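Side-chain contacts in beta-galactosidase/beta-glucuronidase (Faecalibacterium prausnitzii L2-6, PDB 6MVF), which probably hydrolyses beta-linked glycosides such as beta-glucuronides, as a family 2 glycoside hydrolase, and binds flavin mononucleotide: residues H454-Y459 with I463-P468; W495-N498 with K503-S506; E399-G404 with H436-G441. All coordinates share one frame; numbering follows the deposited sequence.

All three contacts lie in connections that follow successive parallel strands of the family 2 TIM barrel. In chain order contact 3 comes first, linking the loop after strand 391-398 to the loop after 428-433. Contact 1 folds the connection from strand 450-453 to helix 466-476 back on itself, and contact 2 does the same between strand 482-487 and helix 507-522. Contact 1 is central, its centre about 18 Å from each of the others, whereas contacts 2 and 3 lie about 32 Å apart. Contacts 1 and 2 touch through Trp458, which meets Lys503 and Tyr505. Contact 3 thus joins two adjoining loops, while contacts 1 and 2 each close one connection, all away from the flavin pocket.

Contact 1: H454-Y459 with I463-P468; sequences HYFGWY and IEQNGP
The side-chain amide of Asn466 reaches across to Phe456 with both of its polar atoms. Asn466 ND2 donates to Phe456 O at 2.9 Å, fairly straight at 160° and in the amide plane. Asn466 OD1 lies at the ring edge, in the plane of Phe456 and 3.5 Å from Phe456 CD2, where polarised aromatic hydrogens suit an oxygen; ring and amide planes stand 56° apart. Asn466 OD1 also takes a bond from a water, which makes a weak hydrogen bond to His454 O. Ile463 CG1 packs 4.0 Å from Gly457 CA. Glycine fits there because a CB would collide with CG1 and, at this positive phi, with the preceding carbonyl.

In the second shell, Asn466 ND2 gives its other hydrogen to Ile463 O at 2.8 Å. Asn466 CG lies beside its backbone N, opposite the carbonyl carbon (chi1 -75°), which lets ND2 reach both carbonyls. Phe456 rests against Trp469 of helix 466-476, while Tyr509 and Tyr516 of helix 507-522 pack on Ile463. With both amide hydrogens and OD1 engaged, the buried asparagine is probably held against rotation, and ties loop to helix by a direct hydrogen bond alongside the packing of Phe456 and Ile463.

Contact 2: W495-N498 with K503-S506; sequences WHSN and KDYS
Asp504 OD1 is gripped twice by Ser506, while the other carboxylate oxygen of Asp504 turns to Ser497. The backbone N of Ser506 donates to Asp504 OD1 at 2.8 Å and Ser506 OG donates at 3.0 Å, both arriving from the same face of the carboxylate and well out of its plane. With chi1 at 73°, Asp504 CG sits between its own backbone N and carbonyl carbon, which folds the carboxylate back over the turn. Asp504 OD2 then lies 3.5 Å from Ser497 CB. The two polar ends are joined by a water that donates to Asp504 OD2 and accepts from Ser497 OG at 2.7 Å. Outside the segments, OD2 also takes the N-H of Gln501, and Ser497 OG bonds with Thr499 N. With an alanine in place of Asp504, Ser506 N and OG would probably lose their shared acceptor, and Ser497 OG its water-mediated tie to the turn, leaving the turn freer to open.

Beside this polar group, Trp495 and Tyr505 lie side by side and point the same way. Trp495 CD1 rests 3.6 Å from Tyr505 CB, and Tyr505 O lies in the indole plane at its edge. Their polar ends have separate partners outside the segments, Trp495 NE1 with Gly546 O and Tyr505 OH with Glu545, so each aromatic offers both apolar surface and a polar end. The backbones close up where Ser506 CA makes a C-H...O contact of 3.4 Å with Trp495 O. Ser506 OG also caps Tyr509 N, and serine suits this place because one hydroxyl can both donate and accept. The arrangement is an Asx turn at Asp504 running into a serine N-cap, opening helix 507-522 in a beta-to-alpha connection of the TIM barrel.

Contact 3: E399-G404 with H436-G441; sequences EILIGG and HTPTSG
Leu401 and Thr437 meet at about a right angle, the leucine reaching with one methyl into the fork of the threonine. Leu401 CD1 lies 3.9 Å from Thr437 OG1 and 4.0 Å from Thr437 CG2, so both branches of the threonine receive it almost equally. The same methyl, Leu401 CD1, is 4.0 Å from Pro438 CD. Leucine suits this place because its chain is long enough to bridge two loops whose nearest CA atoms, those of Leu401 and Thr437, stay 7.1 Å apart. CD1 continues the chain away from CA in extended form (chi2 -170°), which carries the methyl across.

Thr437 is turned so that OG1 stands beside its backbone N and CG2 lies opposite that N (chi1 -67°). The hydroxyl is bonded to Val434 O, a partner in its own loop, which leaves the contact with Leu401 purely one of van der Waals packing. Threonine thus serves two ends: OG1 both bonds Val434 O and touches the leucine methyl, with CG2 as the second branch of the fork. Pro438 adds a rigid apolar ring.

The His436 ring comes obliquely to Leu401 O, with His436 NE2 4.3 Å from that oxygen, too far for a hydrogen bond. Leu401 O instead accepts from Gly404 N at 3.1 Å, which helps to round off the turn.

No hydrogen bond crosses between the two segments, but each is tied to its surroundings by bonds of its own. Glu399 pairs with Ala432 of strand 428-433 through the backbone, and its OE2 takes Asn453 ND2 from strand 450-453. Thr437 O accepts from Tyr452 of that same strand, while Leu401 also packs on Leu409 of helix 407-423, placing the contact between adjoining strand-end loops of the TIM barrel.

Contact 1: H454-Y459 with I463-P468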
loop_
_atom_site.group_PDB
_atom_site.type_symbol
_atom_site.label_atom_id
_atom_site.label_comp_id
_atom_site.label_asym_id
_atom_site.label_seq_id
_atom_site.Cartn_x
_atom_site.Cartn_y
_atom_site.Cartn_z
ATOM N N HIS A 454 12.750 -9.818 -43.184
ATOM C CA HIS A 454 13.915 -10.459 -43.772
ATOM C C HIS A 454 14.688 -11.276 -42.748
ATOM O O HIS A 454 14.842 -10.867 -41.590
ATOM C CB HIS A 454 14.840 -9.434 -44.402
ATOM C CG HIS A 454 14.376 -8.969 -45.741
ATOM N ND1 HIS A 454 14.044 -9.845 -46.753
ATOM C CD2 HIS A 454 14.164 -7.725 -46.231
ATOM C CE1 HIS A 454 13.645 -9.158 -47.811
ATOM N NE2 HIS A 454 13.714 -7.870 -47.520
ATOM N N TYR A 455 15.199 -12.425 -43.196
ATOM C CA TYR A 455 16.006 -13.288 -42.344
ATOM C C TYR A 455 17.248 -13.764 -43.089
ATOM O O TYR A 455 17.674 -14.917 -42.958
ATOM C CB TYR A 455 15.189 -14.471 -41.826
ATOM C CG TYR A 455 14.018 -14.110 -40.924
ATOM C CD1 TYR A 455 14.184 -14.020 -39.537
ATOM C CD2 TYR A 455 12.746 -13.886 -41.449
ATOM C CE1 TYR A 455 13.125 -13.705 -38.697
ATOM C CE2 TYR A 455 11.675 -13.566 -40.614
ATOM C CZ TYR A 455 11.878 -13.475 -39.235
ATOM O OH TYR A 455 10.835 -13.177 -38.396
ATOM N N PHE A 456 17.859 -12.876 -43.873
ATOM C CA PHE A 456 19.143 -13.194 -44.480
ATOM C C PHE A 456 20.171 -13.445 -43.389
ATOM O O PHE A 456 20.476 -12.555 -42.589
ATOM C CB PHE A 456 19.601 -12.070 -45.405
ATOM C CG PHE A 456 18.578 -11.682 -46.426
ATOM C CD1 PHE A 456 18.143 -12.600 -47.366
ATOM C CD2 PHE A 456 18.061 -10.394 -46.449
ATOM C CE1 PHE A 456 17.202 -12.255 -48.296
ATOM C CE2 PHE A 456 17.132 -10.038 -47.371
ATOM C CZ PHE A 456 16.694 -10.972 -48.302
ATOM N N GLY A 457 20.708 -14.662 -43.367
ATOM C CA GLY A 457 21.587 -15.110 -42.310
ATOM C C GLY A 457 20.963 -16.113 -41.356
ATOM O O GLY A 457 21.668 -16.605 -40.467
ATOM N N TRP A 458 19.668 -16.424 -41.489
ATOM C CA TRP A 458 19.058 -17.441 -40.638
ATOM C C TRP A 458 18.221 -18.439 -41.446
ATOM O O TRP A 458 18.470 -19.643 -41.354
ATOM C CB TRP A 458 18.198 -16.823 -39.511
ATOM C CG TRP A 458 17.535 -17.929 -38.790
ATOM C CD1 TRP A 458 16.220 -18.298 -38.868
ATOM C CD2 TRP A 458 18.184 -18.922 -37.985
ATOM N NE1 TRP A 458 16.003 -19.440 -38.123
ATOM C CE2 TRP A 458 17.194 -19.841 -37.571
ATOM C CE3 TRP A 458 19.505 -19.114 -37.553
ATOM C CZ2 TRP A 458 17.489 -20.942 -36.758
ATOM C CZ3 TRP A 458 19.785 -20.187 -36.732
ATOM C CH2 TRP A 458 18.787 -21.089 -36.345
ATOM N N TYR A 459 17.219 -17.987 -42.224
ATOM C CA TYR A 459 16.492 -18.908 -43.102
ATOM C C TYR A 459 17.178 -19.126 -44.446
ATOM O O TYR A 459 16.782 -20.028 -45.189
ATOM C CB TYR A 459 15.064 -18.434 -43.367
ATOM C CG TYR A 459 14.133 -18.529 -42.174
ATOM C CD1 TYR A 459 14.049 -19.694 -41.404
ATOM C CD2 TYR A 459 13.337 -17.440 -41.806
ATOM C CE1 TYR A 459 13.186 -19.771 -40.297
ATOM C CE2 TYR A 459 12.479 -17.502 -40.708
ATOM C CZ TYR A 459 12.407 -18.668 -39.957
ATOM O OH TYR A 459 11.548 -18.712 -38.873
ATOM N N ILE A 463 24.483 -13.163 -43.406
ATOM C CA ILE A 463 24.282 -11.942 -42.621
ATOM C C ILE A 463 24.680 -10.699 -43.416
ATOM O O ILE A 463 23.963 -9.691 -43.438
ATOM C CB ILE A 463 25.081 -12.048 -41.304
ATOM C CG1 ILE A 463 24.399 -13.018 -40.330
ATOM C CG2 ILE A 463 25.338 -10.670 -40.688
ATOM C CD1 ILE A 463 25.269 -13.405 -39.193
ATOM N N GLU A 464 25.828 -10.760 -44.085
ATOM C CA GLU A 464 26.370 -9.650 -44.858
ATOM C C GLU A 464 25.502 -9.270 -46.058
ATOM O O GLU A 464 25.833 -8.311 -46.758
ATOM C CB GLU A 464 27.783 -9.995 -45.339
ATOM C CG GLU A 464 28.834 -10.119 -44.225
ATOM C CD GLU A 464 28.644 -11.339 -43.302
ATOM O OE1 GLU A 464 28.009 -12.354 -43.721
ATOM O OE2 GLU A 464 29.134 -11.262 -42.143
ATOM N N GLN A 465 24.397 -9.991 -46.309
ATOM C CA GLN A 465 23.500 -9.630 -47.407
ATOM C C GLN A 465 22.472 -8.565 -47.031
ATOM O O GLN A 465 21.846 -7.983 -47.927
ATOM C CB GLN A 465 22.763 -10.866 -47.931
ATOM C CG GLN A 465 23.659 -11.875 -48.634
ATOM C CD GLN A 465 22.877 -13.014 -49.246
ATOM O OE1 GLN A 465 21.978 -13.575 -48.627
ATOM N NE2 GLN A 465 23.192 -13.337 -50.483
ATOM N N ASN A 466 22.292 -8.288 -45.740
ATOM C CA ASN A 466 21.198 -7.419 -45.305
ATOM C C ASN A 466 21.401 -5.975 -45.759
ATOM O O ASN A 466 20.493 -5.360 -46.335
ATOM C CB ASN A 466 21.064 -7.494 -43.781
ATOM C CG ASN A 466 20.428 -8.782 -43.333
ATOM O OD1 ASN A 466 19.210 -8.950 -43.456
ATOM N ND2 ASN A 466 21.245 -9.722 -42.846
ATOM N N GLY A 467 22.578 -5.415 -45.482
ATOM C CA GLY A 467 22.907 -4.060 -45.837
ATOM C C GLY A 467 22.671 -3.751 -47.298
ATOM O O GLY A 467 21.915 -2.838 -47.639
ATOM N N PRO A 468 23.313 -4.504 -48.197
ATOM C CA PRO A 468 23.102 -4.241 -49.629
ATOM C C PRO A 468 21.657 -4.393 -50.072
ATOM O O PRO A 468 21.219 -3.628 -50.941
ATOM C CB PRO A 468 24.024 -5.262 -50.309
ATOM C CG PRO A 468 25.060 -5.576 -49.291
ATOM C CD PRO A 468 24.341 -5.539 -47.978
HETATM O O HOH W 1 17.896 -10.530 -41.941
#

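Contact 2: W495-N498 with K503-S506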
loop_
_atom_site.group_PDB
_atom_site.type_symbol
_atom_site.label_atom_id
_atom_site.label_comp_id
_atom_site.label_asym_id
_atom_site.label_seq_id
_atom_site.Cartn_x
_atom_site.Cartn_y
_atom_site.Cartn_z
ATOM N N TRP A 495 23.329 -23.970 -26.147
ATOM C CA TRP A 495 24.300 -24.250 -27.213
ATOM C C TRP A 495 25.327 -23.126 -27.313
ATOM O O TRP A 495 24.964 -21.944 -27.307
ATOM C CB TRP A 495 23.623 -24.427 -28.578
ATOM C CG TRP A 495 22.431 -25.321 -28.596
ATOM C CD1 TRP A 495 21.201 -25.021 -29.102
ATOM C CD2 TRP A 495 22.341 -26.664 -28.090
ATOM N NE1 TRP A 495 20.344 -26.094 -28.935
ATOM C CE2 TRP A 495 21.020 -27.109 -28.316
ATOM C CE3 TRP A 495 23.247 -27.528 -27.467
ATOM C CZ2 TRP A 495 20.586 -28.369 -27.942
ATOM C CZ3 TRP A 495 22.815 -28.778 -27.088
ATOM C CH2 TRP A 495 21.501 -29.192 -27.326
ATOM N N HIS A 496 26.606 -23.497 -27.428
ATOM C CA HIS A 496 27.702 -22.532 -27.523
ATOM C C HIS A 496 28.810 -23.050 -28.427
ATOM O O HIS A 496 29.266 -24.189 -28.273
ATOM C CB HIS A 496 28.271 -22.212 -26.143
ATOM C CG HIS A 496 27.257 -21.624 -25.225
ATOM N ND1 HIS A 496 26.802 -20.332 -25.362
ATOM C CD2 HIS A 496 26.557 -22.169 -24.206
ATOM C CE1 HIS A 496 25.883 -20.095 -24.446
ATOM N NE2 HIS A 496 25.713 -21.196 -23.733
ATOM N N SER A 497 29.260 -22.193 -29.346
ATOM C CA SER A 497 30.225 -22.575 -30.364
ATOM C C SER A 497 31.408 -21.616 -30.407
ATOM O O SER A 497 31.240 -20.392 -30.369
ATOM C CB SER A 497 29.572 -22.611 -31.735
ATOM O OG SER A 497 30.553 -22.925 -32.702
ATOM N N ASN A 498 32.613 -22.183 -30.504
ATOM C CA ASN A 498 33.797 -21.377 -30.779
ATOM C C ASN A 498 33.871 -20.945 -32.241
ATOM O O ASN A 498 34.628 -20.030 -32.571
ATOM C CB ASN A 498 35.058 -22.152 -30.396
ATOM C CG ASN A 498 35.294 -22.169 -28.910
ATOM O OD1 ASN A 498 35.117 -21.159 -28.233
ATOM N ND2 ASN A 498 35.697 -23.317 -28.389
ATOM N N LYS A 503 22.465 -22.232 -38.131
ATOM C CA LYS A 503 21.832 -23.490 -37.757
ATOM C C LYS A 503 22.596 -24.290 -36.702
ATOM O O LYS A 503 22.202 -25.428 -36.424
ATOM C CB LYS A 503 21.558 -24.371 -38.977
ATOM C CG LYS A 503 20.475 -23.798 -39.878
ATOM C CD LYS A 503 19.183 -23.637 -39.111
ATOM C CE LYS A 503 18.042 -23.306 -40.043
ATOM N NZ LYS A 503 18.327 -22.029 -40.710
ATOM N N ASP A 504 23.638 -23.735 -36.064
ATOM C CA ASP A 504 24.052 -24.347 -34.802
ATOM C C ASP A 504 23.225 -23.875 -33.592
ATOM O O ASP A 504 23.383 -24.445 -32.504
ATOM C CB ASP A 504 25.563 -24.149 -34.551
ATOM C CG ASP A 504 25.958 -22.710 -34.159
ATOM O OD1 ASP A 504 25.106 -21.859 -33.791
ATOM O OD2 ASP A 504 27.180 -22.431 -34.225
ATOM N N TYR A 505 22.349 -22.868 -33.754
ATOM C CA TYR A 505 21.401 -22.420 -32.733
ATOM C C TYR A 505 22.077 -21.785 -31.516
ATOM O O TYR A 505 21.436 -21.610 -30.461
ATOM C CB TYR A 505 20.486 -23.571 -32.285
ATOM C CG TYR A 505 19.449 -23.884 -33.314
ATOM C CD1 TYR A 505 19.764 -24.670 -34.428
ATOM C CD2 TYR A 505 18.163 -23.355 -33.211
ATOM C CE1 TYR A 505 18.819 -24.940 -35.403
ATOM C CE2 TYR A 505 17.208 -23.608 -34.183
ATOM C CZ TYR A 505 17.539 -24.408 -35.277
ATOM O OH TYR A 505 16.591 -24.670 -36.237
ATOM N N SER A 506 23.354 -21.429 -31.641
ATOM C CA SER A 506 24.135 -20.990 -30.494
ATOM C C SER A 506 23.858 -19.533 -30.177
ATOM O O SER A 506 23.603 -18.719 -31.072
ATOM C CB SER A 506 25.634 -21.154 -30.742
ATOM O OG SER A 506 26.099 -20.127 -31.603
HETATM O O HOH W 2 28.998 -24.133 -34.556
#

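Contact 3: E399-G404 with H436-G441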
loop_
_atom_site.group_PDB
_atom_site.type_symbol
_atom_site.label_atom_id
_atom_site.label_comp_id
_atom_site.label_asym_id
_atom_site.label_seq_id
_atom_site.Cartn_x
_atom_site.Cartn_y
_atom_site.Cartn_z
ATOM N N GLU A 399 2.703 -10.517 -44.224
ATOM C CA GLU A 399 3.150 -11.647 -45.047
ATOM C C GLU A 399 1.994 -12.304 -45.800
ATOM O O GLU A 399 1.970 -13.522 -45.988
ATOM C CB GLU A 399 3.887 -12.682 -44.192
ATOM C CG GLU A 399 5.218 -12.218 -43.678
ATOM C CD GLU A 399 5.979 -13.334 -42.978
ATOM O OE1 GLU A 399 5.354 -14.386 -42.705
ATOM O OE2 GLU A 399 7.196 -13.165 -42.699
ATOM N N ILE A 400 1.036 -11.487 -46.252
ATOM C CA ILE A 400 -0.190 -12.013 -46.843
ATOM C C ILE A 400 0.052 -12.764 -48.168
ATOM O O ILE A 400 -0.819 -13.525 -48.617
ATOM C CB ILE A 400 -1.216 -10.864 -47.010
ATOM C CG1 ILE A 400 -2.637 -11.429 -47.075
ATOM C CG2 ILE A 400 -0.902 -10.005 -48.236
ATOM C CD1 ILE A 400 -2.938 -12.487 -46.005
ATOM N N LEU A 401 1.223 -12.607 -48.791
ATOM C CA LEU A 401 1.505 -13.314 -50.041
ATOM C C LEU A 401 2.031 -14.724 -49.843
ATOM O O LEU A 401 2.344 -15.383 -50.836
ATOM C CB LEU A 401 2.526 -12.560 -50.892
ATOM C CG LEU A 401 2.181 -11.174 -51.416
ATOM C CD1 LEU A 401 3.228 -10.758 -52.422
ATOM C CD2 LEU A 401 0.800 -11.148 -51.998
ATOM N N ILE A 402 2.181 -15.198 -48.606
ATOM C CA ILE A 402 2.650 -16.566 -48.422
ATOM C C ILE A 402 1.710 -17.539 -49.119
ATOM O O ILE A 402 2.150 -18.533 -49.708
ATOM C CB ILE A 402 2.813 -16.889 -46.927
ATOM C CG1 ILE A 402 4.178 -16.412 -46.428
ATOM C CG2 ILE A 402 2.675 -18.390 -46.661
ATOM C CD1 ILE A 402 4.271 -16.365 -44.905
ATOM N N GLY A 403 0.410 -17.239 -49.112
ATOM C CA GLY A 403 -0.633 -18.053 -49.707
ATOM C C GLY A 403 -0.933 -17.753 -51.159
ATOM O O GLY A 403 -1.872 -18.330 -51.725
ATOM N N GLY A 404 -0.159 -16.857 -51.775
ATOM C CA GLY A 404 -0.320 -16.495 -53.167
ATOM C C GLY A 404 -1.153 -15.249 -53.385
ATOM O O GLY A 404 -2.171 -15.048 -52.708
ATOM N N HIS A 436 10.115 -12.725 -49.768
ATOM C CA HIS A 436 10.209 -12.918 -51.208
ATOM C C HIS A 436 9.224 -12.064 -51.992
ATOM O O HIS A 436 9.074 -12.273 -53.200
ATOM C CB HIS A 436 10.019 -14.402 -51.559
ATOM C CG HIS A 436 8.674 -14.971 -51.193
ATOM N ND1 HIS A 436 8.459 -15.692 -50.034
ATOM C CD2 HIS A 436 7.490 -14.969 -51.857
ATOM C CE1 HIS A 436 7.198 -16.088 -49.992
ATOM N NE2 HIS A 436 6.589 -15.665 -51.087
ATOM N N THR A 437 8.561 -11.114 -51.333
ATOM C CA THR A 437 7.606 -10.237 -52.003
ATOM C C THR A 437 8.287 -9.498 -53.149
ATOM O O THR A 437 9.329 -8.853 -52.932
ATOM C CB THR A 437 7.012 -9.223 -51.018
ATOM O OG1 THR A 437 6.202 -9.908 -50.056
ATOM C CG2 THR A 437 6.155 -8.180 -51.753
ATOM N N PRO A 438 7.746 -9.564 -54.369
ATOM C CA PRO A 438 8.360 -8.837 -55.493
ATOM C C PRO A 438 8.529 -7.359 -55.156
ATOM O O PRO A 438 7.619 -6.721 -54.628
ATOM C CB PRO A 438 7.365 -9.051 -56.647
ATOM C CG PRO A 438 6.502 -10.207 -56.246
ATOM C CD PRO A 438 6.489 -10.246 -54.739
ATOM N N THR A 439 9.714 -6.811 -55.452
ATOM C CA THR A 439 9.999 -5.416 -55.100
ATOM C C THR A 439 9.256 -4.409 -55.976
ATOM O O THR A 439 9.357 -3.206 -55.721
ATOM C CB THR A 439 11.514 -5.139 -55.151
ATOM O OG1 THR A 439 12.070 -5.618 -56.384
ATOM C CG2 THR A 439 12.225 -5.805 -53.963
ATOM N N SER A 440 8.553 -4.864 -57.009
ATOM C CA SER A 440 7.518 -4.108 -57.699
ATOM C C SER A 440 6.211 -4.881 -57.602
ATOM O O SER A 440 6.164 -6.015 -57.114
ATOM C CB SER A 440 7.870 -3.858 -59.171
ATOM O OG SER A 440 8.825 -2.819 -59.286
ATOM N N GLY A 441 5.137 -4.277 -58.083
ATOM C CA GLY A 441 3.877 -4.968 -58.085
ATOM C C GLY A 441 2.835 -4.270 -57.245
ATOM O O GLY A 441 3.084 -3.240 -56.602
#